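Local coordinates for inclusion membrane protein A (Chlamydia trachomatis, PDB 6E7E) that probably mediates homotypic fusion of chlamydial inclusions as a SNARE-like membrane protein, represented here by its soluble helical domain, at residues A[41-46]-A[126-131]; A[58-63]-A[140-145]; A[65-70]-A[146-151]. The protein carries 2 engineered substitutions. One frame throughout, in Å; residues are numbered along the deposited sequence.

Helix 4-38 opens the chain, and after a turn the chain reaches the three segments that pack on helix 125-165. Interaction 1 joins the start of helix 44-57 to the beginning of that long helix, closing a loop of 79 residues. Interaction 2 brings in the 58-63 loop, near the centre of the chain, and interaction 3 adds helix 65-73; they close loops with 76 and 75 residues between their segments. The segments follow the same order on both sides, so the three closures cross pairwise and none nests inside another. Interactions 1 and 3 lie on opposite sides of the chain's centre, their centres about 34 Å apart, whereas interactions 2 and 3 adjoin, N63 lying against S146 and S149.

Interaction 1 (A[41-46]-A[126-131]); sequences TTSKDL and AAIEEL. Engineered in segment 126-131: A126 (natural residue Val), A127 (natural residue Val).
The backbones come nearest where the CA atoms of L46 and I128 lie 5.8 Å apart, the first turn of helix 44-57 facing the early part of helix 125-165. I128 takes part in three of the four residue pairs and uses both of its branches. With CG1 beside its backbone N (chi1 -69°), the longer branch reaches across to the helix start, where its CD1 rests 3.9 Å from L46 CB and 3.7 Å from S43 OG. The shorter branch turns to D45, CG2 lying 3.7 Å from OD2; that carboxylate is salt-bridged to K132, one turn further along the long helix. S43 is the N-cap residue of helix 44-57, and its OG accepts a weak capping bond from L46 N at 3.3 Å, so the I128 methyl packs against the capping hydroxyl itself. This is helix-to-helix packing within an all-helical bundle. Deeper in, L46 and L131 meet methyl to methyl, CD1 to CD1 at 3.6 Å, their chains slanting past each other. L35, F39, V114 and L124 enclose L46 from other parts of the fold, while F32, V49, F53 and L110 pack around L131.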
# COMPACT_ATOMS: atom_id res chain seq x y z
N THR A 41 -13.89 18.96 17.48
CA THR A 41 -14.14 19.91 18.59
C THR A 41 -14.03 19.24 19.96
O THR A 41 -14.19 19.97 20.94
CB THR A 41 -15.51 20.57 18.45
OG1 THR A 41 -16.53 19.57 18.47
CG2 THR A 41 -15.64 21.38 17.18
N THR A 42 -13.75 17.94 20.04
CA THR A 42 -13.75 17.10 21.29
C THR A 42 -12.32 16.64 21.64
O THR A 42 -12.01 16.51 22.83
CB THR A 42 -14.62 15.85 21.11
OG1 THR A 42 -15.99 16.25 21.10
CG2 THR A 42 -14.47 14.83 22.23
N SER A 43 -11.50 16.29 20.64
CA SER A 43 -10.12 15.82 20.85
C SER A 43 -9.29 16.26 19.65
O SER A 43 -9.26 15.58 18.64
CB SER A 43 -10.03 14.33 21.03
OG SER A 43 -8.67 13.96 21.13
N LYS A 44 -8.62 17.38 19.79
CA LYS A 44 -7.83 17.94 18.67
C LYS A 44 -6.72 16.96 18.26
O LYS A 44 -6.44 16.85 17.07
CB LYS A 44 -7.28 19.31 19.06
CG LYS A 44 -8.35 20.39 19.12
CD LYS A 44 -8.80 20.91 17.77
CE LYS A 44 -9.49 22.27 17.84
NZ LYS A 44 -10.22 22.58 16.59
N ASP A 45 -6.09 16.27 19.20
CA ASP A 45 -4.96 15.37 18.89
C ASP A 45 -5.51 14.16 18.12
O ASP A 45 -4.93 13.75 17.10
CB ASP A 45 -4.22 14.93 20.14
CG ASP A 45 -2.75 14.60 19.89
OD1 ASP A 45 -2.24 14.96 18.81
OD2 ASP A 45 -2.14 13.96 20.75
N LEU A 46 -6.63 13.59 18.55
CA LEU A 46 -7.25 12.48 17.81
C LEU A 46 -7.64 12.95 16.42
O LEU A 46 -7.47 12.23 15.45
CB LEU A 46 -8.46 11.94 18.56
CG LEU A 46 -9.24 10.87 17.83
CD1 LEU A 46 -8.38 9.63 17.55
CD2 LEU A 46 -10.48 10.50 18.61
N ALA A 126 -4.31 6.53 25.46
CA ALA A 126 -3.63 5.30 25.00
C ALA A 126 -4.00 5.03 23.55
O ALA A 126 -3.13 4.64 22.75
CB ALA A 126 -3.97 4.12 25.86
N ALA A 127 -5.26 5.22 23.19
CA ALA A 127 -5.71 4.95 21.81
C ALA A 127 -5.02 5.91 20.85
O ALA A 127 -4.63 5.48 19.75
CB ALA A 127 -7.22 5.05 21.70
N ILE A 128 -4.91 7.16 21.23
CA ILE A 128 -4.27 8.17 20.36
C ILE A 128 -2.80 7.77 20.14
O ILE A 128 -2.30 7.86 19.02
CB ILE A 128 -4.44 9.57 20.93
CG1 ILE A 128 -5.90 10.01 20.86
CG2 ILE A 128 -3.51 10.56 20.24
CD1 ILE A 128 -6.21 11.21 21.72
N GLU A 129 -2.12 7.35 21.20
CA GLU A 129 -0.70 6.96 21.09
C GLU A 129 -0.57 5.74 20.17
O GLU A 129 0.36 5.70 19.36
CB GLU A 129 -0.17 6.67 22.48
CG GLU A 129 1.22 6.08 22.47
CD GLU A 129 2.22 6.97 21.79
OE1 GLU A 129 1.95 8.19 21.63
OE2 GLU A 129 3.27 6.43 21.42
N GLU A 130 -1.48 4.78 20.28
CA GLU A 130 -1.44 3.61 19.40
C GLU A 130 -1.64 4.05 17.95
O GLU A 130 -0.93 3.55 17.05
CB GLU A 130 -2.49 2.60 19.82
CG GLU A 130 -2.42 1.35 19.01
CD GLU A 130 -3.34 0.24 19.46
OE1 GLU A 130 -4.24 0.52 20.27
OE2 GLU A 130 -3.14 -0.91 19.03
N LEU A 131 -2.56 4.95 17.71
CA LEU A 131 -2.83 5.43 16.35
C LEU A 131 -1.60 6.12 15.78
O LEU A 131 -1.27 5.91 14.61
CB LEU A 131 -4.05 6.35 16.34
CG LEU A 131 -5.37 5.62 16.47
CD1 LEU A 131 -6.48 6.63 16.75
CD2 LEU A 131 -5.68 4.82 15.22

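Interaction 2 (A[58-63]-A[140-145]); sequences QGFRDN and DEIGQL
F60 and N63 of the 58-63 loop face I142 and L145 on successive turns of helix 125-165. The phenyl ring of F60 presents its edge to I142: CE1 lies 3.9 Å from CG1, which sits near the ring plane, and CD1 also approaches the isoleucine's terminal methyl. At the far end of the ring CZ comes within 3.9 Å of L145 CD2, the two side chains crossing at about a right angle. N63 touches both helix residues through oxygens, its amide OD1 lying 3.4 Å from I142 CG2 and its backbone O 3.6 Å from L145 CG. In F60, CG lies anti to the backbone N (chi1 -180°), and the outer ring atoms CE1 and CZ thereby reach I142 and L145 although the CB itself does not point at the helix. Behind these groups, the loop is folded by two consecutive i to i+3 backbone bonds, D62 N to G59 O and N63 N to F60 O; G59 begins the bend with a positive phi. Further out, N22 and L25 of helix 4-38 and L100 of helix 87-107 pack against F60, and L93 and L100 against L145, so the F60 ring is buried between three helices while much of the loop stays at the surface. Since both N63 oxygens meet aliphatic carbon here, the fit to the helix rests on shape and apolar burial and not on polar pairing between the segments.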
# COMPACT_ATOMS: atom_id res chain seq x y z
N GLN A 58 -3.93 8.50 0.84
CA GLN A 58 -4.25 9.07 -0.48
C GLN A 58 -3.36 8.43 -1.54
O GLN A 58 -2.14 8.34 -1.33
CB GLN A 58 -4.05 10.58 -0.52
CG GLN A 58 -5.09 11.38 0.25
CD GLN A 58 -4.90 12.87 0.13
OE1 GLN A 58 -5.76 13.58 -0.36
NE2 GLN A 58 -3.75 13.35 0.59
N GLY A 59 -3.97 8.00 -2.64
CA GLY A 59 -3.23 7.53 -3.81
C GLY A 59 -2.49 6.24 -3.54
O GLY A 59 -1.49 5.98 -4.24
N PHE A 60 -2.94 5.41 -2.60
CA PHE A 60 -2.23 4.16 -2.28
C PHE A 60 -2.11 3.31 -3.56
O PHE A 60 -1.09 2.71 -3.69
CB PHE A 60 -2.87 3.40 -1.11
CG PHE A 60 -2.13 2.12 -0.79
CD1 PHE A 60 -0.95 2.13 -0.08
CD2 PHE A 60 -2.52 0.93 -1.35
CE1 PHE A 60 -0.25 0.96 0.15
CE2 PHE A 60 -1.82 -0.24 -1.12
CZ PHE A 60 -0.68 -0.22 -0.37
N ARG A 61 -3.12 3.23 -4.42
CA ARG A 61 -3.03 2.33 -5.60
C ARG A 61 -1.80 2.71 -6.43
O ARG A 61 -1.12 1.82 -6.95
CB ARG A 61 -4.33 2.32 -6.41
CG ARG A 61 -4.65 3.60 -7.17
CD ARG A 61 -5.62 3.28 -8.30
NE ARG A 61 -6.20 4.48 -8.89
CZ ARG A 61 -7.29 5.10 -8.45
NH1 ARG A 61 -7.97 4.65 -7.41
NH2 ARG A 61 -7.71 6.19 -9.07
N ASP A 62 -1.50 4.00 -6.46
CA ASP A 62 -0.38 4.52 -7.28
C ASP A 62 0.94 4.01 -6.69
O ASP A 62 1.87 3.87 -7.44
CB ASP A 62 -0.41 6.04 -7.40
CG ASP A 62 -1.64 6.54 -8.14
OD1 ASP A 62 -2.00 5.91 -9.15
OD2 ASP A 62 -2.24 7.54 -7.68
N ASN A 63 0.98 3.65 -5.40
CA ASN A 63 2.22 3.24 -4.71
C ASN A 63 2.62 1.80 -5.05
O ASN A 63 3.74 1.39 -4.68
CB ASN A 63 2.08 3.42 -3.19
CG ASN A 63 2.09 4.88 -2.78
OD1 ASN A 63 1.29 5.33 -1.95
ND2 ASN A 63 2.95 5.65 -3.42
N ASP A 140 6.12 4.38 6.93
CA ASP A 140 7.42 3.72 6.62
C ASP A 140 7.18 2.64 5.56
O ASP A 140 7.91 2.53 4.59
CB ASP A 140 8.09 3.19 7.90
CG ASP A 140 8.75 4.24 8.77
OD1 ASP A 140 8.90 5.39 8.30
OD2 ASP A 140 9.11 3.91 9.92
N GLU A 141 6.19 1.79 5.78
CA GLU A 141 5.95 0.66 4.85
C GLU A 141 5.55 1.20 3.47
O GLU A 141 5.98 0.64 2.43
CB GLU A 141 4.87 -0.23 5.41
CG GLU A 141 5.27 -1.03 6.63
CD GLU A 141 6.36 -2.06 6.43
OE1 GLU A 141 6.61 -2.46 5.29
OE2 GLU A 141 6.94 -2.46 7.43
N ILE A 142 4.67 2.18 3.42
CA ILE A 142 4.19 2.73 2.13
C ILE A 142 5.37 3.36 1.40
O ILE A 142 5.47 3.19 0.15
CB ILE A 142 3.00 3.68 2.32
CG1 ILE A 142 1.78 2.93 2.86
CG2 ILE A 142 2.66 4.39 1.03
CD1 ILE A 142 0.66 3.86 3.30
N GLY A 143 6.27 4.04 2.11
CA GLY A 143 7.44 4.66 1.46
C GLY A 143 8.30 3.61 0.80
O GLY A 143 8.78 3.81 -0.34
N GLN A 144 8.57 2.52 1.53
CA GLN A 144 9.42 1.42 1.03
C GLN A 144 8.78 0.80 -0.22
O GLN A 144 9.45 0.61 -1.25
CB GLN A 144 9.69 0.40 2.14
CG GLN A 144 10.37 -0.89 1.73
CD GLN A 144 11.25 -1.44 2.82
OE1 GLN A 144 11.09 -2.58 3.27
NE2 GLN A 144 12.19 -0.63 3.27
N LEU A 145 7.48 0.51 -0.16
CA LEU A 145 6.77 -0.07 -1.31
C LEU A 145 6.80 0.88 -2.52
O LEU A 145 7.07 0.45 -3.64
CB LEU A 145 5.34 -0.36 -0.87
CG LEU A 145 4.42 -0.87 -1.98
CD1 LEU A 145 4.86 -2.24 -2.47
CD2 LEU A 145 2.97 -0.88 -1.52

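Interaction 3 (A[65-70]-A[146-151]); sequences KGFESL and SQLSKT
The F67 ring overlaps L148 at its edge, CZ lying 3.7 Å from L148 CB, which sits near the ring plane; the neighbouring CE2 is 3.9 Å from the backbone N of S149. F67 has its CG beside the backbone N (chi1 -69°), which swings the ring across toward helix 125-165. L11 and V15 of helix 4-38, with I89 and L93 of helix 87-107, surround the same ring, so it fills a core position shared by several helices. Beside it, the two helices approach closely: the axes of 65-70 and 146-151 come within 7.5 Å and cross at 44°, and the CA atoms of G66 and S149 are 4.4 Å apart. G66 has no side chain to hold the backbones apart, and its CA makes a CA-H...O contact of 3.4 Å with S149 O. A second donor of the same glycine, its backbone N, gives a nearly straight hydrogen bond to S149 OG (2.9 Å, 161°). That amide belongs to the first turn of helix 65-73, where N-H groups have no carbonyl partner one turn earlier in the helix, so the serine satisfies a buried donor from outside. Apolar on the F67 and L148 side, with K65 and K150 on the outer side, this close helix crossing at G66 and S149 is joined by one N-H...O bond from backbone to side chain and one C-H...O contact between backbones.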
# COMPACT_ATOMS: atom_id res chain seq x y z
N LYS A 65 1.84 0.64 -8.48
CA LYS A 65 1.55 0.57 -9.94
C LYS A 65 2.65 -0.18 -10.69
O LYS A 65 2.33 -0.85 -11.68
CB LYS A 65 1.39 1.99 -10.46
CG LYS A 65 1.13 2.09 -11.95
CD LYS A 65 1.05 3.51 -12.46
CE LYS A 65 1.71 4.53 -11.55
NZ LYS A 65 2.17 5.72 -12.30
N GLY A 66 3.92 -0.04 -10.31
CA GLY A 66 4.97 -0.72 -11.07
C GLY A 66 4.82 -2.23 -11.01
O GLY A 66 5.12 -2.91 -11.99
N PHE A 67 4.39 -2.76 -9.88
CA PHE A 67 4.19 -4.22 -9.73
C PHE A 67 3.01 -4.65 -10.58
O PHE A 67 3.06 -5.72 -11.18
CB PHE A 67 4.05 -4.59 -8.26
CG PHE A 67 5.31 -4.42 -7.47
CD1 PHE A 67 6.38 -5.26 -7.71
CD2 PHE A 67 5.47 -3.37 -6.59
CE1 PHE A 67 7.56 -5.11 -7.01
CE2 PHE A 67 6.65 -3.22 -5.89
CZ PHE A 67 7.68 -4.10 -6.09
N GLU A 68 1.92 -3.89 -10.50
CA GLU A 68 0.73 -4.22 -11.30
C GLU A 68 1.11 -4.15 -12.78
O GLU A 68 0.73 -5.04 -13.59
CB GLU A 68 -0.40 -3.27 -10.92
CG GLU A 68 -1.70 -3.64 -11.56
CD GLU A 68 -2.91 -2.89 -11.06
OE1 GLU A 68 -2.79 -2.18 -10.05
OE2 GLU A 68 -3.96 -3.05 -11.68
N SER A 69 1.85 -3.13 -13.17
CA SER A 69 2.29 -3.01 -14.58
C SER A 69 3.18 -4.18 -15.00
O SER A 69 3.03 -4.70 -16.11
CB SER A 69 3.01 -1.72 -14.78
OG SER A 69 2.13 -0.61 -14.71
N LEU A 70 4.11 -4.59 -14.15
CA LEU A 70 5.02 -5.72 -14.45
C LEU A 70 4.20 -6.97 -14.71
O LEU A 70 4.42 -7.68 -15.68
CB LEU A 70 5.98 -5.95 -13.29
CG LEU A 70 7.02 -7.03 -13.51
CD1 LEU A 70 7.92 -6.71 -14.71
CD2 LEU A 70 7.84 -7.21 -12.26
N SER A 146 6.50 2.16 -2.27
CA SER A 146 6.40 3.20 -3.32
C SER A 146 7.73 3.33 -4.06
O SER A 146 7.73 3.46 -5.29
CB SER A 146 5.94 4.51 -2.72
OG SER A 146 5.98 5.59 -3.65
N GLN A 147 8.84 3.26 -3.34
CA GLN A 147 10.15 3.40 -4.01
C GLN A 147 10.38 2.20 -4.93
O GLN A 147 10.85 2.39 -6.07
CB GLN A 147 11.24 3.51 -2.97
CG GLN A 147 12.61 3.80 -3.56
CD GLN A 147 13.62 3.93 -2.45
OE1 GLN A 147 13.83 3.00 -1.68
NE2 GLN A 147 14.26 5.08 -2.37
N LEU A 148 10.11 0.97 -4.48
CA LEU A 148 10.27 -0.23 -5.35
C LEU A 148 9.38 -0.09 -6.59
O LEU A 148 9.81 -0.40 -7.72
CB LEU A 148 9.88 -1.51 -4.61
CG LEU A 148 10.79 -1.92 -3.46
CD1 LEU A 148 10.24 -3.14 -2.74
CD2 LEU A 148 12.20 -2.20 -3.92
N SER A 149 8.14 0.31 -6.39
CA SER A 149 7.12 0.43 -7.45
C SER A 149 7.54 1.49 -8.47
O SER A 149 7.42 1.22 -9.68
CB SER A 149 5.81 0.79 -6.82
OG SER A 149 4.82 1.02 -7.80
N LYS A 150 7.95 2.64 -8.00
CA LYS A 150 8.29 3.74 -8.92
C LYS A 150 9.48 3.36 -9.79
O LYS A 150 9.51 3.68 -10.98
CB LYS A 150 8.58 5.00 -8.13
CG LYS A 150 7.32 5.71 -7.69
CD LYS A 150 6.78 6.69 -8.71
CE LYS A 150 5.51 7.37 -8.24
NZ LYS A 150 4.96 8.27 -9.28
N THR A 151 10.46 2.68 -9.21
CA THR A 151 11.61 2.19 -9.97
C THR A 151 11.11 1.29 -11.11
O THR A 151 11.50 1.47 -12.27
CB THR A 151 12.60 1.48 -9.05
OG1 THR A 151 13.15 2.43 -8.16
CG2 THR A 151 13.70 0.81 -9.83